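Local coordinates for cutinase-like protein (Cryptococcus sp., PDB 2CZQ), which probably hydrolyses carboxylic esters, as a cutinase-like member of the alpha/beta hydrolase fold, at residues I12-T17 and T46-D51; V127-G132 and Q187-M192. All blocks are in the same frame, centred on the assembly; numbering follows the deposited sequence.

Interaction 1 of 2, residues I12-T17 and T46-D51; sequences INTRGT and TVYTAD. With EDO (1,2-ethanediol), chain D.
Asn13 and Thr46 join the two segments just past strand 41-45, at the end of strand 9-14: Thr46 N gives a nearly straight hydrogen bond to Asn13 O (3.0 Å, 164° at the hydrogen). The segments keep almost the same heading, 9° apart, and at the far end Thr17 CA brings its hydrogen to Ala50 O. Beside the backbone bond, the hydroxyls of Thr14 and Thr46 meet, OG1 to OG1 at 2.7 Å. Thr14 CG2 meets the Tyr48 ring at CE1 (3.5 Å), the two side chains crossing at about a right angle. Arg15 and Tyr48 then trade side chain for backbone. Tyr48 OH donates to Arg15 O (2.7 Å), while Arg15 NH2 donates to Tyr48 O (2.9 Å), with a weak bond from NH1 beside it. With chi1 at 75°, the arginine sends an extended chain across to the loop, and Ala50 CB sits over the centre of one guanidinium face, 3.7 Å above its plane. Water 1, in that plane, links Arg15 N and NH1 to Thr46 O. The guanidinium N-H groups thus go to Glu19 O from NE, and to Tyr48 O and water from NH1 and NH2; bonds near its edge and the Ala50 methyl over one face fix the orientation of this buried group. Its positive charge would probably polarise the Tyr48 carbonyl.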
# COMPACT_ATOMS: atom_id res chain seq x y z
N ILE A 12 -7.56 -3.09 2.01
CA ILE A 12 -7.13 -2.75 3.36
C ILE A 12 -6.17 -1.58 3.22
O ILE A 12 -5.12 -1.72 2.60
CB ILE A 12 -6.43 -3.95 4.04
CG1 ILE A 12 -7.41 -5.10 4.27
CG2 ILE A 12 -5.75 -3.51 5.35
CD1 ILE A 12 -6.77 -6.39 4.77
N ASN A 13 -6.54 -0.44 3.79
CA ASN A 13 -5.69 0.74 3.69
C ASN A 13 -5.31 1.28 5.05
O ASN A 13 -6.15 1.39 5.95
CB ASN A 13 -6.33 1.82 2.80
CG ASN A 13 -7.46 2.57 3.50
OD1 ASN A 13 -7.27 3.70 3.96
ND2 ASN A 13 -8.63 1.95 3.58
N THR A 14 -4.02 1.58 5.19
CA THR A 14 -3.46 2.09 6.42
C THR A 14 -2.97 3.51 6.18
O THR A 14 -2.16 3.76 5.28
CB THR A 14 -2.34 1.18 6.92
OG1 THR A 14 -2.82 -0.17 6.98
CG2 THR A 14 -1.94 1.52 8.35
N ARG A 15 -3.47 4.43 6.99
CA ARG A 15 -3.33 5.86 6.75
C ARG A 15 -2.04 6.44 7.31
O ARG A 15 -1.29 5.78 8.04
CB ARG A 15 -4.53 6.60 7.32
CG ARG A 15 -4.51 6.74 8.83
CD ARG A 15 -5.87 7.06 9.38
NE ARG A 15 -5.87 7.37 10.81
CZ ARG A 15 -5.91 6.47 11.78
NH1 ARG A 15 -5.91 5.17 11.50
NH2 ARG A 15 -5.95 6.86 13.04
N GLY A 16 -1.78 7.70 6.94
CA GLY A 16 -0.63 8.42 7.44
C GLY A 16 -0.87 9.10 8.77
O GLY A 16 -2.02 9.30 9.21
N THR A 17 0.23 9.47 9.42
CA THR A 17 0.22 10.24 10.66
C THR A 17 -0.74 11.42 10.55
O THR A 17 -0.68 12.18 9.59
CB THR A 17 1.63 10.78 10.94
OG1 THR A 17 2.58 9.71 10.89
CG2 THR A 17 1.73 11.35 12.36
N THR A 46 -7.48 0.41 8.44
CA THR A 46 -6.73 -0.13 9.56
C THR A 46 -6.91 0.74 10.80
O THR A 46 -6.80 1.97 10.73
CB THR A 46 -5.27 -0.18 9.16
OG1 THR A 46 -5.16 -1.05 8.03
CG2 THR A 46 -4.40 -0.80 10.26
N VAL A 47 -7.18 0.09 11.93
CA VAL A 47 -7.40 0.80 13.18
C VAL A 47 -6.10 0.86 13.97
O VAL A 47 -5.55 -0.16 14.38
CB VAL A 47 -8.51 0.15 14.03
CG1 VAL A 47 -8.68 0.90 15.34
CG2 VAL A 47 -9.82 0.12 13.25
N TYR A 48 -5.60 2.08 14.15
CA TYR A 48 -4.45 2.36 14.99
C TYR A 48 -4.38 3.86 15.20
O TYR A 48 -5.17 4.60 14.63
CB TYR A 48 -3.14 1.78 14.42
CG TYR A 48 -2.45 2.55 13.31
CD1 TYR A 48 -3.11 2.93 12.14
CD2 TYR A 48 -1.09 2.84 13.42
CE1 TYR A 48 -2.43 3.62 11.13
CE2 TYR A 48 -0.41 3.53 12.43
CZ TYR A 48 -1.08 3.91 11.29
OH TYR A 48 -0.38 4.58 10.32
N THR A 49 -3.45 4.31 16.04
CA THR A 49 -3.41 5.72 16.41
C THR A 49 -2.85 6.61 15.31
O THR A 49 -3.18 7.79 15.27
CB THR A 49 -2.57 5.94 17.68
OG1 THR A 49 -1.29 5.33 17.52
CG2 THR A 49 -3.20 5.27 18.91
N ALA A 50 -1.99 6.06 14.45
CA ALA A 50 -1.29 6.87 13.44
C ALA A 50 -0.66 8.10 14.11
O ALA A 50 -0.81 9.23 13.63
CB ALA A 50 -2.23 7.25 12.29
N ASP A 51 0.02 7.87 15.23
CA ASP A 51 0.59 8.97 16.00
C ASP A 51 2.00 9.30 15.52
O ASP A 51 2.62 8.52 14.78
CB ASP A 51 0.56 8.68 17.51
CG ASP A 51 1.45 7.52 17.90
OD1 ASP A 51 2.69 7.68 17.85
OD2 ASP A 51 0.99 6.42 18.28
C1 EDO D . 1.68 13.42 6.16
O1 EDO D . 1.01 14.31 7.04
C2 EDO D . 0.90 12.13 6.08
O2 EDO D . 0.92 11.46 7.32
O HOH W 1 -5.60 3.65 8.93
O HOH W 2 -5.53 9.78 13.63

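Interaction 2 of 2, residues V127-G132 and Q187-M192; sequences VDSNGG and QGVQTM
A type I beta turn from Asp128 to Gly131, just past the edge strand 126-127, rests against the first turns of helix 187-200. Met192 reaches from the helix to the turn. With CG anti to the backbone N (chi1 -172°), its chain runs toward the turn, where a bend at chi3 brings CE to 3.6 Å from Asp128 O. The sulfur SD touches both Gly131 CA (3.8 Å) and Val127 CG2 (3.9 Å), the valine and methionine side chains running antiparallel past one another. Leu158 and Val160 of the neighbouring strand also touch Met192. Nearer the helix start, Val189 CG2 packs on Ser129 OG at 3.7 Å, and Gly188 CA offers a C-H to Ser129 O; the bare CA of Gly188 lets the helix come close to that oxygen. The turn is braced from within: Asp128 OD1 accepts from Asn130 N (2.9 Å), an Asx turn, and from Gly132 N (2.8 Å), the two donors coming from opposite faces of the carboxylate, whose OD2 binds Thr134 OG1. Stiffened by these bonds to Asp128 OD1, the turn meets the helix through van der Waals contacts and one C-H···O approach.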
# COMPACT_ATOMS: atom_id res chain seq x y z
N VAL A 127 8.33 2.81 -8.40
CA VAL A 127 8.04 3.74 -9.49
C VAL A 127 7.80 5.14 -8.93
O VAL A 127 7.55 5.32 -7.73
CB VAL A 127 6.83 3.30 -10.35
CG1 VAL A 127 7.08 1.95 -11.00
CG2 VAL A 127 5.55 3.31 -9.54
N ASP A 128 7.86 6.13 -9.81
CA ASP A 128 7.53 7.50 -9.45
C ASP A 128 6.05 7.78 -9.76
O ASP A 128 5.30 6.88 -10.12
CB ASP A 128 8.49 8.49 -10.12
CG ASP A 128 8.45 8.43 -11.63
OD1 ASP A 128 7.35 8.24 -12.21
OD2 ASP A 128 9.49 8.59 -12.31
N SER A 129 5.63 9.03 -9.59
CA SER A 129 4.21 9.36 -9.72
C SER A 129 3.68 9.21 -11.14
O SER A 129 2.46 9.20 -11.35
CB SER A 129 3.94 10.78 -9.22
OG SER A 129 4.31 10.87 -7.87
N ASN A 130 4.59 9.11 -12.11
CA ASN A 130 4.24 8.91 -13.51
C ASN A 130 4.46 7.47 -13.96
O ASN A 130 4.32 7.16 -15.14
CB ASN A 130 5.05 9.87 -14.39
CG ASN A 130 4.81 11.32 -14.05
OD1 ASN A 130 3.67 11.78 -14.02
ND2 ASN A 130 5.88 12.05 -13.74
N GLY A 131 4.79 6.59 -13.01
CA GLY A 131 5.04 5.20 -13.33
C GLY A 131 6.44 4.91 -13.85
O GLY A 131 6.74 3.78 -14.23
N GLY A 132 7.30 5.94 -13.86
CA GLY A 132 8.67 5.80 -14.30
C GLY A 132 9.62 5.45 -13.18
O GLY A 132 9.21 5.08 -12.08
N GLN A 187 -3.07 12.58 -10.18
CA GLN A 187 -3.86 11.75 -11.08
C GLN A 187 -3.10 10.54 -11.59
O GLN A 187 -3.69 9.48 -11.81
CB GLN A 187 -4.38 12.59 -12.24
CG GLN A 187 -5.32 13.69 -11.82
CD GLN A 187 -5.52 14.72 -12.90
OE1 GLN A 187 -4.55 15.23 -13.46
NE2 GLN A 187 -6.78 15.04 -13.20
N GLY A 188 -1.79 10.68 -11.77
CA GLY A 188 -0.95 9.54 -12.12
C GLY A 188 -0.98 8.49 -11.03
O GLY A 188 -1.16 7.30 -11.30
N VAL A 189 -0.82 8.93 -9.78
CA VAL A 189 -0.83 8.02 -8.64
C VAL A 189 -2.18 7.31 -8.49
O VAL A 189 -2.22 6.09 -8.35
CB VAL A 189 -0.47 8.78 -7.34
CG1 VAL A 189 -0.63 7.88 -6.13
CG2 VAL A 189 0.95 9.34 -7.40
N GLN A 190 -3.26 8.09 -8.52
CA GLN A 190 -4.58 7.52 -8.30
C GLN A 190 -4.94 6.53 -9.41
O GLN A 190 -5.43 5.44 -9.14
CB GLN A 190 -5.65 8.61 -8.17
CG GLN A 190 -5.50 9.48 -6.92
CD GLN A 190 -5.48 8.65 -5.65
OE1 GLN A 190 -6.36 7.81 -5.44
NE2 GLN A 190 -4.49 8.89 -4.80
N THR A 191 -4.66 6.90 -10.65
CA THR A 191 -4.99 6.03 -11.77
C THR A 191 -4.15 4.76 -11.74
O THR A 191 -4.67 3.66 -11.94
CB THR A 191 -4.82 6.77 -13.09
OG1 THR A 191 -5.61 7.96 -13.06
CG2 THR A 191 -5.36 5.93 -14.25
N MET A 192 -2.86 4.90 -11.48
CA MET A 192 -1.98 3.75 -11.38
C MET A 192 -2.45 2.79 -10.30
O MET A 192 -2.44 1.58 -10.50
CB MET A 192 -0.57 4.24 -11.09
CG MET A 192 0.52 3.20 -11.14
SD MET A 192 2.13 3.98 -11.27
CE MET A 192 2.09 5.23 -9.95

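Set side by side, the two contacts illustrate how an alpha/beta hydrolase secures loops at the borders of its sheet by different means. Interaction 1 lies by the outermost strand 41-45 and interaction 2 by the other outermost strand, 126-127; their centres are 22 Å apart, on opposite sides of the chain's centre, and their nearest atoms about 10 Å apart. The probable catalytic residues Ser85, His180 and Asp165, with Ser85 on a probable nucleophile elbow, are met by interaction 1: Gly16 touches residues of this triad and the Thr14 side chain residues of the elbow. In interaction 2, Ser129 comes near the triad without touching. The ethanediol, probably from the crystallisation liquor, binds Thr17 O in interaction 1.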